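Local coordinates for extracellular solute-binding protein (Bordetella parapertussis, PDB 3PU5) that probably binds a small solute outside the cytoplasm, possibly a polyamine, for delivery to a membrane transporter, at residues Lys143-Asn148 with Pro186-Phe191; Lys127-Phe132 with Ile209-Asp214; Ala176-Leu181 with Asp317-Arg322. One frame throughout, in Å; residues are numbered along the deposited sequence.

Interaction 1 (Lys143-Asn148 with Pro186-Phe191); sequences KQVFFN and PHIFKF
Val-145 to Asn-148 and Ile-188 to Phe-191 pair as neighbouring parallel strands whose segment axes come within 4.9 Å at 30°. Val-145 O receives Phe-189 N at 3.0 Å, almost straight out from the carbonyl, and Phe-147 N reaches Lys-190 O at 3.1 Å. The bond from Val-145 N to His-187 O is weak. Close CA-H...O contacts run beside these bonds, among them Phe-191 CA to Phe-147 O at 3.1 Å. Because helices 156-167 and 174-184 lie between the strands in sequence, the unit is a beta-alpha-beta crossover carrying two helices. Its pairing is uneven: Val-145 faces Ile-188 and Phe-147 faces Phe-191, so two steps on one strand match three on the other, a bulge-like irregularity near Phe-189. That ring, its CG between backbone N and carbonyl carbon (chi1 73°), swings back along the other strand, with its edge at the carbonyl carbon of Gln-144 and CD1 3.1 Å from Val-145 O. On the face bearing Val-145 and Phe-147, Ile-188 CD1 meets Phe-147 CB at 4.0 Å, while Ile-188 CG2 sits over the centre of the Phe-191 ring. Ahead of the strand, Lys-143 extends and bends only at its last torsion, so NZ donates to Pro-186 O (3.1 Å) and Ile-188 O (3.3 Å), each from above the carbonyl plane.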
loop_
_atom_site.group_PDB
_atom_site.type_symbol
_atom_site.label_atom_id
_atom_site.label_comp_id
_atom_site.label_asym_id
_atom_site.label_seq_id
_atom_site.Cartn_x
_atom_site.Cartn_y
_atom_site.Cartn_z
ATOM N N LYS A 143 -28.816 -2.095 -3.886
ATOM C CA LYS A 143 -27.828 -3.032 -4.398
ATOM C C LYS A 143 -26.739 -2.283 -5.161
ATOM O O LYS A 143 -26.366 -2.654 -6.271
ATOM C CB LYS A 143 -28.494 -4.096 -5.281
ATOM C CG LYS A 143 -27.641 -5.349 -5.486
ATOM C CD LYS A 143 -28.394 -6.393 -6.304
ATOM C CE LYS A 143 -27.431 -7.377 -6.940
ATOM N NZ LYS A 143 -26.841 -8.321 -5.954
ATOM N N GLN A 144 -26.214 -1.229 -4.549
ATOM C CA GLN A 144 -25.280 -0.346 -5.236
ATOM C C GLN A 144 -23.915 -0.310 -4.562
ATOM O O GLN A 144 -23.146 0.641 -4.720
ATOM C CB GLN A 144 -25.890 1.048 -5.344
ATOM C CG GLN A 144 -27.203 1.014 -6.136
ATOM C CD GLN A 144 -28.045 2.261 -5.960
ATOM O OE1 GLN A 144 -27.534 3.376 -5.987
ATOM N NE2 GLN A 144 -29.352 2.073 -5.799
ATOM N N VAL A 145 -23.624 -1.377 -3.826
ATOM C CA VAL A 145 -22.347 -1.519 -3.149
ATOM C C VAL A 145 -21.406 -2.378 -3.997
ATOM O O VAL A 145 -21.845 -3.338 -4.632
ATOM C CB VAL A 145 -22.564 -2.134 -1.751
ATOM C CG1 VAL A 145 -21.246 -2.237 -1.008
ATOM C CG2 VAL A 145 -23.583 -1.284 -0.962
ATOM N N PHE A 146 -20.132 -1.990 -4.062
ATOM C CA PHE A 146 -19.106 -2.807 -4.716
ATOM C C PHE A 146 -18.067 -3.218 -3.671
ATOM O O PHE A 146 -18.013 -2.623 -2.600
ATOM C CB PHE A 146 -18.473 -2.089 -5.922
ATOM C CG PHE A 146 -17.905 -0.719 -5.607
ATOM C CD1 PHE A 146 -16.637 -0.588 -5.045
ATOM C CD2 PHE A 146 -18.637 0.436 -5.876
ATOM C CE1 PHE A 146 -16.112 0.677 -4.748
ATOM C CE2 PHE A 146 -18.124 1.700 -5.583
ATOM C CZ PHE A 146 -16.858 1.824 -5.021
ATOM N N PHE A 147 -17.263 -4.241 -3.962
ATOM C CA PHE A 147 -16.288 -4.740 -2.991
ATOM C C PHE A 147 -15.109 -5.410 -3.700
ATOM O O PHE A 147 -15.270 -5.946 -4.787
ATOM C CB PHE A 147 -16.951 -5.739 -2.029
ATOM C CG PHE A 147 -16.111 -6.073 -0.825
ATOM C CD1 PHE A 147 -15.200 -7.117 -0.868
ATOM C CD2 PHE A 147 -16.218 -5.322 0.348
ATOM C CE1 PHE A 147 -14.403 -7.415 0.236
ATOM C CE2 PHE A 147 -15.426 -5.615 1.462
ATOM C CZ PHE A 147 -14.522 -6.667 1.405
ATOM N N ASN A 148 -13.928 -5.371 -3.084
ATOM C CA ASN A 148 -12.721 -5.970 -3.668
ATOM C C ASN A 148 -12.887 -7.468 -3.953
ATOM O O ASN A 148 -13.252 -8.235 -3.055
ATOM C CB ASN A 148 -11.519 -5.828 -2.711
ATOM C CG ASN A 148 -11.386 -4.439 -2.103
ATOM O OD1 ASN A 148 -10.297 -3.849 -2.119
ATOM N ND2 ASN A 148 -12.468 -3.929 -1.521
ATOM N N PRO A 186 -25.830 -9.844 -0.576
ATOM C CA PRO A 186 -27.034 -9.559 -1.370
ATOM C C PRO A 186 -27.049 -8.166 -1.990
ATOM O O PRO A 186 -27.747 -7.950 -2.987
ATOM C CB PRO A 186 -28.168 -9.657 -0.340
ATOM C CG PRO A 186 -27.634 -10.548 0.729
ATOM C CD PRO A 186 -26.157 -10.262 0.795
ATOM N N HIS A 187 -26.296 -7.241 -1.396
ATOM C CA HIS A 187 -26.339 -5.838 -1.771
ATOM C C HIS A 187 -25.152 -5.428 -2.616
ATOM O O HIS A 187 -25.045 -4.276 -3.004
ATOM C CB HIS A 187 -26.413 -4.994 -0.516
ATOM C CG HIS A 187 -27.418 -5.505 0.460
ATOM N ND1 HIS A 187 -27.073 -6.260 1.561
ATOM C CD2 HIS A 187 -28.771 -5.440 0.458
ATOM C CE1 HIS A 187 -28.167 -6.611 2.212
ATOM N NE2 HIS A 187 -29.211 -6.117 1.567
ATOM N N ILE A 188 -24.276 -6.385 -2.905
ATOM C CA ILE A 188 -23.089 -6.137 -3.715
ATOM C C ILE A 188 -23.346 -6.514 -5.169
ATOM O O ILE A 188 -23.696 -7.657 -5.472
ATOM C CB ILE A 188 -21.863 -6.902 -3.151
ATOM C CG1 ILE A 188 -21.440 -6.275 -1.823
ATOM C CG2 ILE A 188 -20.691 -6.879 -4.145
ATOM C CD1 ILE A 188 -20.561 -7.164 -0.956
ATOM N N PHE A 189 -23.201 -5.543 -6.065
ATOM C CA PHE A 189 -23.471 -5.778 -7.475
ATOM C C PHE A 189 -22.196 -6.140 -8.253
ATOM O O PHE A 189 -22.265 -6.639 -9.379
ATOM C CB PHE A 189 -24.163 -4.560 -8.113
ATOM C CG PHE A 189 -23.254 -3.385 -8.331
ATOM C CD1 PHE A 189 -23.071 -2.443 -7.335
ATOM C CD2 PHE A 189 -22.590 -3.213 -9.535
ATOM C CE1 PHE A 189 -22.241 -1.363 -7.527
ATOM C CE2 PHE A 189 -21.756 -2.129 -9.734
ATOM C CZ PHE A 189 -21.579 -1.201 -8.726
ATOM N N LYS A 190 -21.033 -5.890 -7.655
ATOM C CA LYS A 190 -19.780 -6.140 -8.356
ATOM C C LYS A 190 -18.627 -6.368 -7.391
ATOM O O LYS A 190 -18.404 -5.581 -6.467
ATOM C CB LYS A 190 -19.460 -4.974 -9.295
ATOM C CG LYS A 190 -18.129 -5.098 -10.028
ATOM C CD LYS A 190 -18.136 -6.268 -11.006
ATOM C CE LYS A 190 -16.991 -6.142 -11.996
ATOM N NZ LYS A 190 -16.799 -7.375 -12.822
ATOM N N PHE A 191 -17.916 -7.470 -7.602
ATOM C CA PHE A 191 -16.648 -7.698 -6.937
ATOM C C PHE A 191 -15.570 -7.294 -7.933
ATOM O O PHE A 191 -15.313 -8.001 -8.910
ATOM C CB PHE A 191 -16.511 -9.160 -6.517
ATOM C CG PHE A 191 -17.383 -9.533 -5.350
ATOM C CD1 PHE A 191 -18.586 -10.196 -5.544
ATOM C CD2 PHE A 191 -17.007 -9.203 -4.052
ATOM C CE1 PHE A 191 -19.397 -10.533 -4.459
ATOM C CE2 PHE A 191 -17.804 -9.533 -2.977
ATOM C CZ PHE A 191 -19.003 -10.202 -3.176
#

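Interaction 2 (Lys127-Phe132 with Ile209-Asp214)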
loop_
_atom_site.group_PDB
_atom_site.type_symbol
_atom_site.label_atom_id
_atom_site.label_comp_id
_atom_site.label_asym_id
_atom_site.label_seq_id
_atom_site.Cartn_x
_atom_site.Cartn_y
_atom_site.Cartn_z
ATOM N N LYS A 127 -18.968 7.041 8.404
ATOM C CA LYS A 127 -17.781 7.446 9.153
ATOM C C LYS A 127 -16.863 6.286 9.499
ATOM O O LYS A 127 -15.708 6.498 9.889
ATOM C CB LYS A 127 -18.175 8.168 10.440
ATOM C CG LYS A 127 -18.758 9.556 10.228
ATOM C CD LYS A 127 -19.289 10.112 11.543
ATOM C CE LYS A 127 -19.564 11.607 11.454
ATOM N NZ LYS A 127 -19.965 12.152 12.786
ATOM N N SER A 128 -17.376 5.067 9.370
ATOM C CA SER A 128 -16.638 3.889 9.805
ATOM C C SER A 128 -16.912 2.675 8.924
ATOM O O SER A 128 -17.917 2.628 8.210
ATOM C CB SER A 128 -16.997 3.547 11.248
ATOM O OG SER A 128 -18.340 3.100 11.325
ATOM N N TRP A 129 -16.009 1.697 8.987
ATOM C CA TRP A 129 -16.218 0.403 8.344
ATOM C C TRP A 129 -17.478 -0.256 8.893
ATOM O O TRP A 129 -18.231 -0.921 8.167
ATOM C CB TRP A 129 -15.037 -0.525 8.635
ATOM C CG TRP A 129 -13.750 -0.151 7.945
ATOM C CD1 TRP A 129 -12.598 0.326 8.527
ATOM C CD2 TRP A 129 -13.482 -0.242 6.543
ATOM N NE1 TRP A 129 -11.632 0.534 7.563
ATOM C CE2 TRP A 129 -12.155 0.200 6.337
ATOM C CE3 TRP A 129 -14.239 -0.655 5.437
ATOM C CZ2 TRP A 129 -11.571 0.243 5.067
ATOM C CZ3 TRP A 129 -13.662 -0.609 4.180
ATOM C CH2 TRP A 129 -12.337 -0.165 4.005
ATOM N N LYS A 130 -17.678 -0.103 10.198
ATOM C CA LYS A 130 -18.827 -0.697 10.867
ATOM C C LYS A 130 -20.126 -0.091 10.325
ATOM O O LYS A 130 -21.089 -0.811 10.043
ATOM C CB LYS A 130 -18.711 -0.501 12.387
ATOM C CG LYS A 130 -19.846 -1.107 13.191
ATOM C CD LYS A 130 -19.563 -1.003 14.689
ATOM C CE LYS A 130 -18.346 -1.845 15.084
ATOM N NZ LYS A 130 -17.647 -1.339 16.315
ATOM N N GLU A 131 -20.149 1.230 10.176
ATOM C CA GLU A 131 -21.326 1.902 9.627
ATOM C C GLU A 131 -21.560 1.443 8.183
ATOM O O GLU A 131 -22.676 1.110 7.794
ATOM C CB GLU A 131 -21.146 3.415 9.675
ATOM C CG GLU A 131 -22.352 4.172 9.183
ATOM C CD GLU A 131 -22.188 5.675 9.256
ATOM O OE1 GLU A 131 -21.205 6.146 9.869
ATOM O OE2 GLU A 131 -23.049 6.384 8.692
ATOM N N PHE A 132 -20.494 1.430 7.390
ATOM C CA PHE A 132 -20.551 0.916 6.024
ATOM C C PHE A 132 -21.186 -0.475 5.967
ATOM O O PHE A 132 -22.092 -0.731 5.170
ATOM C CB PHE A 132 -19.135 0.877 5.436
ATOM C CG PHE A 132 -19.046 0.178 4.108
ATOM C CD1 PHE A 132 -19.873 0.544 3.063
ATOM C CD2 PHE A 132 -18.120 -0.840 3.903
ATOM C CE1 PHE A 132 -19.787 -0.100 1.830
ATOM C CE2 PHE A 132 -18.029 -1.487 2.673
ATOM C CZ PHE A 132 -18.863 -1.112 1.636
ATOM N N ILE A 209 -21.171 3.240 -3.307
ATOM C CA ILE A 209 -20.231 3.172 -2.199
ATOM C C ILE A 209 -19.485 1.835 -2.196
ATOM O O ILE A 209 -19.992 0.829 -2.682
ATOM C CB ILE A 209 -20.989 3.369 -0.865
ATOM C CG1 ILE A 209 -20.033 3.504 0.327
ATOM C CG2 ILE A 209 -22.009 2.241 -0.638
ATOM C CD1 ILE A 209 -20.714 4.053 1.566
ATOM N N GLY A 210 -18.280 1.830 -1.647
ATOM C CA GLY A 210 -17.496 0.618 -1.539
ATOM C C GLY A 210 -16.074 1.002 -1.203
ATOM O O GLY A 210 -15.766 2.190 -1.123
ATOM N N PRO A 211 -15.200 0.005 -0.985
ATOM C CA PRO A 211 -13.806 0.315 -0.641
ATOM C C PRO A 211 -13.059 0.967 -1.806
ATOM O O PRO A 211 -13.259 0.579 -2.958
ATOM C CB PRO A 211 -13.208 -1.059 -0.304
ATOM C CG PRO A 211 -14.421 -1.931 0.051
ATOM C CD PRO A 211 -15.487 -1.437 -0.895
ATOM N N GLY A 212 -12.220 1.953 -1.497
ATOM C CA GLY A 212 -11.461 2.665 -2.505
ATOM C C GLY A 212 -10.196 3.267 -1.916
ATOM O O GLY A 212 -10.062 3.402 -0.691
ATOM N N TRP A 213 -9.269 3.640 -2.791
ATOM C CA TRP A 213 -7.974 4.153 -2.360
ATOM C C TRP A 213 -8.014 5.654 -2.147
ATOM O O TRP A 213 -8.690 6.377 -2.885
ATOM C CB TRP A 213 -6.878 3.739 -3.354
ATOM C CG TRP A 213 -6.554 2.290 -3.171
ATOM C CD1 TRP A 213 -5.553 1.766 -2.410
ATOM C CD2 TRP A 213 -7.287 1.176 -3.694
ATOM N NE1 TRP A 213 -5.601 0.395 -2.441
ATOM C CE2 TRP A 213 -6.659 0.006 -3.225
ATOM C CE3 TRP A 213 -8.408 1.053 -4.529
ATOM C CZ2 TRP A 213 -7.112 -1.268 -3.552
ATOM C CZ3 TRP A 213 -8.858 -0.224 -4.859
ATOM C CH2 TRP A 213 -8.209 -1.365 -4.369
ATOM N N ASP A 214 -7.309 6.123 -1.125
ATOM C CA ASP A 214 -7.328 7.552 -0.821
ATOM C C ASP A 214 -6.838 8.395 -1.998
ATOM O O ASP A 214 -7.568 9.255 -2.482
ATOM C CB ASP A 214 -6.590 7.903 0.488
ATOM C CG ASP A 214 -5.129 7.440 0.512
ATOM O OD1 ASP A 214 -4.753 6.456 -0.171
ATOM O OD2 ASP A 214 -4.345 8.069 1.245
#
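Phe-132 lays its ring alongside Ile-209, the two side chains running past each other in opposite senses. Phe-132 CD1 lies 3.9 Å from Ile-209 CD1, and Phe-132 CE1 is equally close to Ile-209 CG1, so CD1 and CE1 both follow the isoleucine chain. The far end of the ring passes on to the backbone, with Phe-132 CZ 3.9 Å from Gly-210 CA and 4.2 Å from Pro-211 CD. The ring extends this far because Phe-132 CG is anti to the backbone N (chi1 172°). One helical turn earlier, Trp-129 presents an edge to the proline, CZ3 to Pro-211 CG at 4.4 Å. Val-145 packs against both Phe-132 and Ile-209, and Ile-115 against Trp-129 and Ile-209. The next shell fixes the start of helix 129-138. Ser-128 is its N-cap, OG accepting Glu-131 N at 2.8 Å, and Lys-127 N donates to Glu-131 OE1, coming from above the carboxylate plane. Glu-235 receives Trp-129 N and Lys-130 N, while the indole NE1 bonds to Gly-236 O. Strand 209-213 is secured separately by backbone bonds to strand 111-117. Between these two segments the contact is carbon on carbon, so its fit probably depends on shape and burial, while the bonds named above fix helix and strand each from outside it.

Interaction 3 (Ala176-Leu181 with Asp317-Arg322)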
loop_
_atom_site.group_PDB
_atom_site.type_symbol
_atom_site.label_atom_id
_atom_site.label_comp_id
_atom_site.label_asym_id
_atom_site.label_seq_id
_atom_site.Cartn_x
_atom_site.Cartn_y
_atom_site.Cartn_z
ATOM N N ALA A 176 -15.060 -14.900 10.764
ATOM C CA ALA A 176 -15.747 -13.644 11.058
ATOM C C ALA A 176 -15.682 -12.698 9.859
ATOM O O ALA A 176 -16.681 -12.063 9.502
ATOM C CB ALA A 176 -15.151 -12.984 12.307
ATOM N N SER A 177 -14.505 -12.614 9.242
ATOM C CA SER A 177 -14.312 -11.811 8.034
ATOM C C SER A 177 -15.274 -12.195 6.921
ATOM O O SER A 177 -15.981 -11.348 6.374
ATOM C CB SER A 177 -12.877 -11.955 7.521
ATOM O OG SER A 177 -11.960 -11.390 8.439
ATOM N N ILE A 178 -15.284 -13.479 6.578
ATOM C CA ILE A 178 -16.182 -13.991 5.553
ATOM C C ILE A 178 -17.662 -13.884 5.953
ATOM O O ILE A 178 -18.520 -13.559 5.124
ATOM C CB ILE A 178 -15.821 -15.448 5.194
ATOM C CG1 ILE A 178 -14.467 -15.486 4.460
ATOM C CG2 ILE A 178 -16.917 -16.085 4.357
ATOM C CD1 ILE A 178 -14.494 -14.911 3.045
ATOM N N ALA A 179 -17.957 -14.161 7.219
ATOM C CA ALA A 179 -19.322 -14.048 7.716
ATOM C C ALA A 179 -19.858 -12.623 7.578
ATOM O O ALA A 179 -21.029 -12.433 7.285
ATOM C CB ALA A 179 -19.402 -14.510 9.168
ATOM N N THR A 180 -19.003 -11.628 7.802
ATOM C CA THR A 180 -19.390 -10.227 7.637
ATOM C C THR A 180 -19.755 -9.945 6.188
ATOM O O THR A 180 -20.821 -9.410 5.898
ATOM C CB THR A 180 -18.258 -9.267 8.069
ATOM O OG1 THR A 180 -17.994 -9.447 9.465
ATOM C CG2 THR A 180 -18.654 -7.827 7.846
ATOM N N LEU A 181 -18.867 -10.321 5.274
ATOM C CA LEU A 181 -19.099 -10.084 3.854
ATOM C C LEU A 181 -20.321 -10.851 3.364
ATOM O O LEU A 181 -21.072 -10.384 2.496
ATOM C CB LEU A 181 -17.861 -10.472 3.043
ATOM C CG LEU A 181 -17.948 -10.244 1.535
ATOM C CD1 LEU A 181 -18.127 -8.754 1.222
ATOM C CD2 LEU A 181 -16.697 -10.793 0.871
ATOM N N ASP A 317 -10.674 -20.506 0.227
ATOM C CA ASP A 317 -11.588 -21.635 0.384
ATOM C C ASP A 317 -12.936 -21.180 0.951
ATOM O O ASP A 317 -13.988 -21.477 0.384
ATOM C CB ASP A 317 -10.977 -22.696 1.307
ATOM C CG ASP A 317 -9.910 -23.534 0.615
ATOM O OD1 ASP A 317 -9.814 -23.481 -0.634
ATOM O OD2 ASP A 317 -9.171 -24.262 1.320
ATOM N N LEU A 318 -12.896 -20.465 2.072
ATOM C CA LEU A 318 -14.108 -19.932 2.700
ATOM C C LEU A 318 -14.863 -19.014 1.748
ATOM O O LEU A 318 -16.096 -19.059 1.668
ATOM C CB LEU A 318 -13.763 -19.163 3.972
ATOM C CG LEU A 318 -13.589 -19.959 5.261
ATOM C CD1 LEU A 318 -13.463 -19.002 6.425
ATOM C CD2 LEU A 318 -14.769 -20.903 5.473
ATOM N N TRP A 319 -14.116 -18.173 1.039
ATOM C CA TRP A 319 -14.692 -17.286 0.035
ATOM C C TRP A 319 -15.448 -18.113 -1.006
ATOM O O TRP A 319 -16.636 -17.903 -1.228
ATOM C CB TRP A 319 -13.594 -16.438 -0.617
ATOM C CG TRP A 319 -14.037 -15.487 -1.707
ATOM C CD1 TRP A 319 -14.368 -15.811 -2.993
ATOM C CD2 TRP A 319 -14.143 -14.055 -1.619
ATOM N NE1 TRP A 319 -14.694 -14.681 -3.701
ATOM C CE2 TRP A 319 -14.564 -13.588 -2.883
ATOM C CE3 TRP A 319 -13.941 -13.127 -0.592
ATOM C CZ2 TRP A 319 -14.775 -12.229 -3.151
ATOM C CZ3 TRP A 319 -14.151 -11.780 -0.859
ATOM C CH2 TRP A 319 -14.561 -11.344 -2.127
ATOM N N ASN A 320 -14.765 -19.068 -1.627
ATOM C CA ASN A 320 -15.383 -19.870 -2.681
ATOM C C ASN A 320 -16.601 -20.624 -2.164
ATOM O O ASN A 320 -17.460 -21.043 -2.933
ATOM C CB ASN A 320 -14.364 -20.833 -3.297
ATOM C CG ASN A 320 -13.269 -20.111 -4.064
ATOM O OD1 ASN A 320 -13.480 -19.018 -4.594
ATOM N ND2 ASN A 320 -12.086 -20.720 -4.127
ATOM N N LYS A 321 -16.685 -20.760 -0.849
ATOM C CA LYS A 321 -17.728 -21.563 -0.236
ATOM C C LYS A 321 -18.985 -20.766 0.123
ATOM O O LYS A 321 -20.113 -21.212 -0.133
ATOM C CB LYS A 321 -17.171 -22.233 1.018
ATOM C CG LYS A 321 -17.780 -23.581 1.308
ATOM C CD LYS A 321 -16.709 -24.571 1.712
ATOM C CE LYS A 321 -16.029 -24.150 2.998
ATOM N NZ LYS A 321 -15.227 -25.272 3.578
ATOM N N ARG A 322 -18.728 -19.598 0.684
ATOM C CA ARG A 322 -19.717 -18.708 1.103
ATOM C C ARG A 322 -19.937 -17.416 0.301
ATOM O O ARG A 322 -20.926 -16.819 0.508
ATOM C CB ARG A 322 -19.547 -18.484 2.571
ATOM C CG ARG A 322 -19.508 -19.781 3.284
ATOM C CD ARG A 322 -18.709 -19.736 4.484
ATOM N NE ARG A 322 -19.283 -18.755 5.356
ATOM C CZ ARG A 322 -19.393 -18.826 6.675
ATOM N NH1 ARG A 322 -18.932 -19.875 7.338
ATOM N NH2 ARG A 322 -19.949 -17.814 7.329
#
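Leu-318, the first residue of 317-322 to meet the other helix, sets CB against Ile-178 CG1 at 3.8 Å, the two side chains crossing at a slant. Next, Trp-319 supplies both backbone and ring: Ile-178 CD1 lies 3.8 Å from Trp-319 CA, and the indole, pointing directly opposite its own amide nitrogen about the CA-CB bond (chi1 179°), extends across to Leu-181. There Leu-181 CD2 is modelled 3.2 Å from Trp-319 CZ3, too short for two carbons at ease, so the exact depth of that fit is doubtful. Ile-178 thus sits among Leu-318, Trp-319 and Arg-322, its CG2 branch touching Arg-322 NE at 3.7 Å. The arginine chain bends at chi3 (60°) and carries its guanidinium past Ala-179, whose CB is 3.8 Å from Arg-322 NH2. Its charge is taken up on the same helix 174-184: NH2 forms a salt bridge with Glu-182 and NH1 one with Glu-175, so both terminal nitrogens are held by acids of one helix, which probably fixes the guanidinium's orientation. Over these short segments the axes are 10.1 Å apart and inclined by 28°. The C-terminal helix 305-322 thereby lies along helix 174-184; helix 156-167 meets both through Leu-160, and Phe-191 of strand 188-192 stacks edge-to-face with Trp-319.

Overall arrangement
Interaction 1 is the one that touches both others. Its centre is about 13 Å from that of interaction 2, where Phe-146 N and Ile-209 O, 3.1 Å apart, probably form a hydrogen bond that joins strands 145-148 and 209-213. Towards interaction 3, with centres about 15 Å apart, Leu-181 CD1 packs on Ile-188 CD1 at 3.6 Å. Interactions 2 and 3 stay separate, their nearest atoms about 7 Å apart. In sequence, interaction 1 is nested within the loop that interaction 2 closes, whereas interaction 3 alternates with both and brings in the C-terminal helix. No solute-site residue is identified, so none of the three can be tied to binding; interaction 1 shares its side of the chain's centre with each neighbour.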